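Porin protein associated with imipenem resistance (Acinetobacter baumannii, PDB 4FUV) forms an eight-stranded beta-barrel in the outer membrane and probably takes part in the uptake of ornithine and the carbapenem imipenem. Local coordinates at residues Q37-P40 against Y41-L44; S119-V122 against N123-D126. All blocks are in the same frame, centred on the assembly; numbering follows the deposited sequence. Where two conformers were deposited one is given.

Overall arrangement
From the N terminus the chain runs through the antiparallel strands 20-26 and 29-37 before interaction 1 (37-40 with 41-44) closes the tight hairpin that leads into strand 42-56 of the barrel. Strands 64-81 and 95-114 follow, and only then does interaction 2 (119-122 with 123-126) close a second hairpin, between strands 119-122 and 125-129. The two are in series, neither nested nor crossed. Their centres lie about 49 Å apart, on opposite sides of the chain's centre: interaction 1 joins two neighbouring barrel strands at one end, and interaction 2 lies at the far end, beside helix 194-207 and against a second subunit.

Interaction 1: residues Q37-P40 against Y41-L44; sequences QANP and YVGL
Asn39 reaches across to the backbone of Tyr41 and Val42 in the hairpin turn between strands 29-37 and 42-56 of the barrel, where a classic beta bulge sets Ala38 and Asn39 together opposite Val42. From CB, the Asn39 side chain turns so that CG sits between the backbone N and the carbonyl carbon (chi1 62°), which points OD1 at the amides of Tyr41 and Val42. CG stands 3.9 Å from Tyr41 N. At the tip, OD1 accepts from Tyr41 N at 2.7 Å, the donor lying in the carbonyl plane, and takes a weak, bent second bond from Val42 N. OD1 also lies at the edge of the Tyr41 ring, near its plane, and 3.3 Å from Tyr41 CB. One side-chain oxygen thus takes a firm bond from Tyr41 N and a weak one from Val42 N, where the turn passes into the strand. Beyond the turn, backbone bonds of Tyr41 to Arg82 and of Gly43 to Glu80 continue the sheet toward strand 64-81. Gln37 pairs with Gly43, and in one of its two conformers its NE2 bonds Asn39 O. In the bulge, the bond from Asn39 N to Val42 O is weak; Ala38 N gives the same Val42 O its stronger bond, at 2.8 Å.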
ATOM      1  N   GLN A  37      -2.287  39.817 -16.820  1.00 24.95           N
ATOM      2  CA  GLN A  37      -1.519  40.183 -15.634  0.72 28.48           C
ATOM      3  C   GLN A  37      -1.697  41.690 -15.399  1.00 32.73           C
ATOM      4  O   GLN A  37      -1.305  42.517 -16.221  1.00 33.97           O
ATOM      5  CB  GLN A  37      -0.042  39.785 -15.796  0.72 31.87           C
ATOM      6  CG  GLN A  37       0.794  39.709 -14.504  0.72 38.12           C
ATOM      7  CD  GLN A  37       0.530  38.453 -13.648  0.72 38.50           C
ATOM      8  OE1 GLN A  37       0.428  37.343 -14.165  0.72 34.82           O
ATOM      9  NE2 GLN A  37       0.437  38.639 -12.328  0.72 19.68           N
ATOM     10  N   ALA A  38      -2.346  42.043 -14.294  1.00 32.07           N
ATOM     11  CA  ALA A  38      -2.605  43.452 -13.999  1.00 34.52           C
ATOM     12  C   ALA A  38      -1.362  44.111 -13.404  1.00 34.73           C
ATOM     13  O   ALA A  38      -1.058  45.269 -13.700  1.00 29.87           O
ATOM     14  CB  ALA A  38      -3.801  43.605 -13.062  1.00 24.93           C
ATOM     15  N   ASN A  39      -0.658  43.355 -12.568  1.00 26.90           N
ATOM     16  CA  ASN A  39       0.628  43.761 -12.016  1.00 20.30           C
ATOM     17  C   ASN A  39       1.340  42.466 -11.582  1.00 22.84           C
ATOM     18  O   ASN A  39       0.758  41.390 -11.732  1.00 27.04           O
ATOM     19  CB  ASN A  39       0.424  44.786 -10.874  1.00 26.76           C
ATOM     20  CG  ASN A  39      -0.370  44.226  -9.698  1.00 32.52           C
ATOM     21  OD1 ASN A  39      -0.105  43.125  -9.201  1.00 33.57           O
ATOM     22  ND2 ASN A  39      -1.340  45.003  -9.238  1.00 26.21           N
ATOM     23  N   PRO A  40       2.579  42.540 -11.054  1.00 25.69           N
ATOM     24  CA  PRO A  40       3.221  41.250 -10.741  1.00 22.02           C
ATOM     25  C   PRO A  40       2.468  40.380  -9.720  1.00 27.66           C
ATOM     26  O   PRO A  40       2.692  39.172  -9.671  1.00 26.95           O
ATOM     27  CB  PRO A  40       4.571  41.665 -10.154  1.00 25.11           C
ATOM     28  CG  PRO A  40       4.864  43.001 -10.792  1.00 29.93           C
ATOM     29  CD  PRO A  40       3.524  43.672 -10.938  1.00 28.22           C
ATOM     30  N   TYR A  41       1.580  40.987  -8.940  1.00 19.98           N
ATOM     31  CA  TYR A  41       0.906  40.290  -7.852  1.00 23.04           C
ATOM     32  C   TYR A  41      -0.496  39.774  -8.224  1.00 24.11           C
ATOM     33  O   TYR A  41      -0.993  38.829  -7.618  1.00 27.71           O
ATOM     34  CB  TYR A  41       0.825  41.214  -6.638  1.00 26.08           C
ATOM     35  CG  TYR A  41       2.181  41.691  -6.170  1.00 25.19           C
ATOM     36  CD1 TYR A  41       3.003  40.861  -5.416  1.00 23.16           C
ATOM     37  CD2 TYR A  41       2.662  42.957  -6.518  1.00 24.31           C
ATOM     38  CE1 TYR A  41       4.258  41.279  -4.980  1.00 27.03           C
ATOM     39  CE2 TYR A  41       3.934  43.389  -6.082  1.00 23.85           C
ATOM     40  CZ  TYR A  41       4.717  42.538  -5.320  1.00 28.43           C
ATOM     41  OH  TYR A  41       5.968  42.926  -4.887  1.00 31.45           O
ATOM     42  N   VAL A  42      -1.133  40.399  -9.213  1.00 22.25           N
ATOM     43  CA  VAL A  42      -2.536  40.124  -9.489  1.00 23.17           C
ATOM     44  C   VAL A  42      -2.772  39.840 -10.958  1.00 21.61           C
ATOM     45  O   VAL A  42      -2.470  40.655 -11.839  1.00 20.98           O
ATOM     46  CB  VAL A  42      -3.466  41.261  -9.020  1.00 27.54           C
ATOM     47  CG1 VAL A  42      -4.930  40.943  -9.369  1.00 19.85           C
ATOM     48  CG2 VAL A  42      -3.337  41.451  -7.518  1.00 26.36           C
ATOM     49  N   GLY A  43      -3.317  38.659 -11.216  1.00 19.36           N
ATOM     50  CA  GLY A  43      -3.574  38.240 -12.570  1.00 19.15           C
ATOM     51  C   GLY A  43      -4.928  37.591 -12.680  1.00 23.83           C
ATOM     52  O   GLY A  43      -5.634  37.405 -11.679  1.00 18.89           O
ATOM     53  N   LEU A  44      -5.273  37.228 -13.907  1.00 19.47           N
ATOM     54  CA  LEU A  44      -6.603  36.725 -14.223  1.00 28.54           C
ATOM     55  C   LEU A  44      -6.480  35.600 -15.232  1.00 27.01           C
ATOM     56  O   LEU A  44      -5.685  35.698 -16.168  1.00 26.32           O
ATOM     57  CB  LEU A  44      -7.426  37.859 -14.816  1.00 35.30           C
ATOM     58  CG  LEU A  44      -8.936  37.832 -14.687  1.00 46.24           C
ATOM     59  CD1 LEU A  44      -9.335  37.708 -13.214  1.00 35.60           C
ATOM     60  CD2 LEU A  44      -9.473  39.113 -15.301  1.00 50.85           C
TER

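Interaction 2: residues S119-V122 against N123-D126; sequences SFRV and NNQD
Arg121 and Asp126 form a salt bridge across the hairpin of strands 119-122 and 125-129, NH1 of Arg121 lying 2.8 Å from OD1 of Asp126. They are a non-hydrogen-bonded antiparallel pair with side chains on the same face. The carboxylate oxygen lies close to the guanidinium plane, but the donor meets it from above the carboxylate plane, the two planes being 53° apart. The Arg121 chain is extended from CG to NE, and one face of its guanidinium rests on the turn backbone, with Asn124 C 3.3 Å above its centre. Two waters lie between Arg121 NH2 and Asn124, each with one doubtfully short contact. The register is set by a type I' turn from Val122 to Gln125. Val122 N bonds Gln125 O at 2.8 Å, and Gln125 N returns to Val122 O at 3.0 Å from above the carbonyl plane. On the face of Val122 and Gln125, Val122 packs on Ala197 of helix 194-207 and Ile136 of strand 134-144, while Gln125 NE2 bonds Gln192 O; from the turn, Asn123 ND2 bonds Gln192 OE1. Asp126 OD2 has partners in the second subunit, a salt bridge to its Arg118 and a hydrogen bond to its Ser119 N. The carboxylate is therefore shared between the hairpin and the subunit interface, and the two arginines gathered around it probably help to keep it ionised.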
ATOM      1  N   SER A 119     -15.474 -10.633  -2.250  1.00 26.93           N
ATOM      2  CA  SER A 119     -15.984  -9.640  -1.318  1.00 27.43           C
ATOM      3  C   SER A 119     -15.823  -8.218  -1.858  1.00 30.68           C
ATOM      4  O   SER A 119     -14.942  -7.933  -2.666  1.00 25.38           O
ATOM      5  CB  SER A 119     -15.287  -9.760   0.038  1.00 28.91           C
ATOM      6  OG  SER A 119     -13.904  -9.530  -0.098  1.00 31.88           O
ATOM      7  N   PHE A 120     -16.705  -7.346  -1.400  1.00 30.63           N
ATOM      8  CA  PHE A 120     -16.696  -5.942  -1.750  1.00 29.41           C
ATOM      9  C   PHE A 120     -17.462  -5.247  -0.636  1.00 28.36           C
ATOM     10  O   PHE A 120     -18.207  -5.894   0.111  1.00 27.94           O
ATOM     11  CB  PHE A 120     -17.358  -5.712  -3.114  1.00 34.74           C
ATOM     12  CG  PHE A 120     -18.829  -6.090  -3.166  1.00 31.93           C
ATOM     13  CD1 PHE A 120     -19.218  -7.419  -3.262  1.00 30.81           C
ATOM     14  CD2 PHE A 120     -19.815  -5.111  -3.139  1.00 27.36           C
ATOM     15  CE1 PHE A 120     -20.558  -7.764  -3.307  1.00 29.56           C
ATOM     16  CE2 PHE A 120     -21.170  -5.457  -3.193  1.00 31.14           C
ATOM     17  CZ  PHE A 120     -21.536  -6.772  -3.279  1.00 31.28           C
ATOM     18  N   ARG A 121     -17.290  -3.938  -0.525  1.00 23.86           N
ATOM     19  CA  ARG A 121     -17.809  -3.190   0.624  1.00 30.35           C
ATOM     20  C   ARG A 121     -18.719  -2.067   0.148  1.00 35.43           C
ATOM     21  O   ARG A 121     -18.364  -1.332  -0.775  1.00 28.24           O
ATOM     22  CB  ARG A 121     -16.639  -2.601   1.424  1.00 31.98           C
ATOM     23  CG  ARG A 121     -16.982  -2.013   2.786  1.00 30.42           C
ATOM     24  CD  ARG A 121     -15.675  -1.823   3.586  1.00 38.83           C
ATOM     25  NE  ARG A 121     -15.863  -1.191   4.893  1.00 35.57           N
ATOM     26  CZ  ARG A 121     -16.343  -1.804   5.972  1.00 48.76           C
ATOM     27  NH1 ARG A 121     -16.719  -3.078   5.911  1.00 43.36           N
ATOM     28  NH2 ARG A 121     -16.461  -1.138   7.117  1.00 51.94           N
ATOM     29  N   VAL A 122     -19.897  -1.946   0.756  1.00 31.04           N
ATOM     30  CA  VAL A 122     -20.834  -0.884   0.394  1.00 29.59           C
ATOM     31  C   VAL A 122     -21.374  -0.238   1.665  1.00 26.77           C
ATOM     32  O   VAL A 122     -21.892  -0.929   2.550  1.00 24.13           O
ATOM     33  CB  VAL A 122     -22.009  -1.407  -0.477  1.00 38.89           C
ATOM     34  CG1 VAL A 122     -22.945  -0.264  -0.859  1.00 34.38           C
ATOM     35  CG2 VAL A 122     -21.484  -2.094  -1.736  1.00 40.19           C
ATOM     36  N   ASN A 123     -21.235   1.082   1.769  1.00 30.81           N
ATOM     37  CA  ASN A 123     -21.660   1.803   2.975  1.00 30.10           C
ATOM     38  C   ASN A 123     -21.093   1.182   4.264  1.00 34.46           C
ATOM     39  O   ASN A 123     -21.815   0.991   5.246  1.00 34.38           O
ATOM     40  CB  ASN A 123     -23.191   1.860   3.041  1.00 30.55           C
ATOM     41  CG  ASN A 123     -23.700   2.834   4.085  1.00 35.32           C
ATOM     42  OD1 ASN A 123     -23.198   3.948   4.202  1.00 35.06           O
ATOM     43  ND2 ASN A 123     -24.696   2.409   4.862  1.00 37.79           N
ATOM     44  N   ASN A 124     -19.805   0.851   4.246  1.00 40.30           N
ATOM     45  CA  ASN A 124     -19.112   0.310   5.427  1.00 42.09           C
ATOM     46  C   ASN A 124     -19.618  -1.056   5.871  1.00 41.73           C
ATOM     47  O   ASN A 124     -19.479  -1.436   7.036  1.00 43.23           O
ATOM     48  CB  ASN A 124     -19.145   1.305   6.599  1.00 46.79           C
ATOM     49  CG  ASN A 124     -18.523   2.640   6.238  1.00 48.96           C
ATOM     50  OD1 ASN A 124     -17.539   2.692   5.505  1.00 51.23           O
ATOM     51  ND2 ASN A 124     -19.112   3.725   6.727  1.00 51.15           N
ATOM     52  N   GLN A 125     -20.211  -1.787   4.936  1.00 36.19           N
ATOM     53  CA  GLN A 125     -20.645  -3.151   5.196  1.00 40.19           C
ATOM     54  C   GLN A 125     -20.056  -4.067   4.134  1.00 32.92           C
ATOM     55  O   GLN A 125     -20.009  -3.717   2.947  1.00 26.11           O
ATOM     56  CB  GLN A 125     -22.170  -3.258   5.217  1.00 34.63           C
ATOM     57  CG  GLN A 125     -22.668  -4.663   5.520  1.00 36.78           C
ATOM     58  CD  GLN A 125     -24.179  -4.758   5.647  1.00 39.11           C
ATOM     59  OE1 GLN A 125     -24.828  -3.866   6.196  1.00 43.74           O
ATOM     60  NE2 GLN A 125     -24.745  -5.860   5.159  1.00 39.32           N
ATOM     61  N   ASP A 126     -19.570  -5.221   4.572  1.00 29.54           N
ATOM     62  CA  ASP A 126     -18.982  -6.189   3.656  1.00 32.91           C
ATOM     63  C   ASP A 126     -20.060  -7.078   3.044  1.00 33.07           C
ATOM     64  O   ASP A 126     -20.996  -7.492   3.735  1.00 27.00           O
ATOM     65  CB  ASP A 126     -17.955  -7.051   4.383  1.00 34.44           C
ATOM     66  CG  ASP A 126     -16.747  -6.246   4.855  1.00 29.15           C
ATOM     67  OD1 ASP A 126     -16.363  -5.275   4.172  1.00 28.94           O
ATOM     68  OD2 ASP A 126     -16.183  -6.589   5.906  1.00 37.65           O
TER
HETATM   69  O   HOH W   1     -18.296  -2.998   8.654  1.00 65.60           O
HETATM   70  O   HOH W   2     -15.809   1.192   6.951  1.00 70.39           O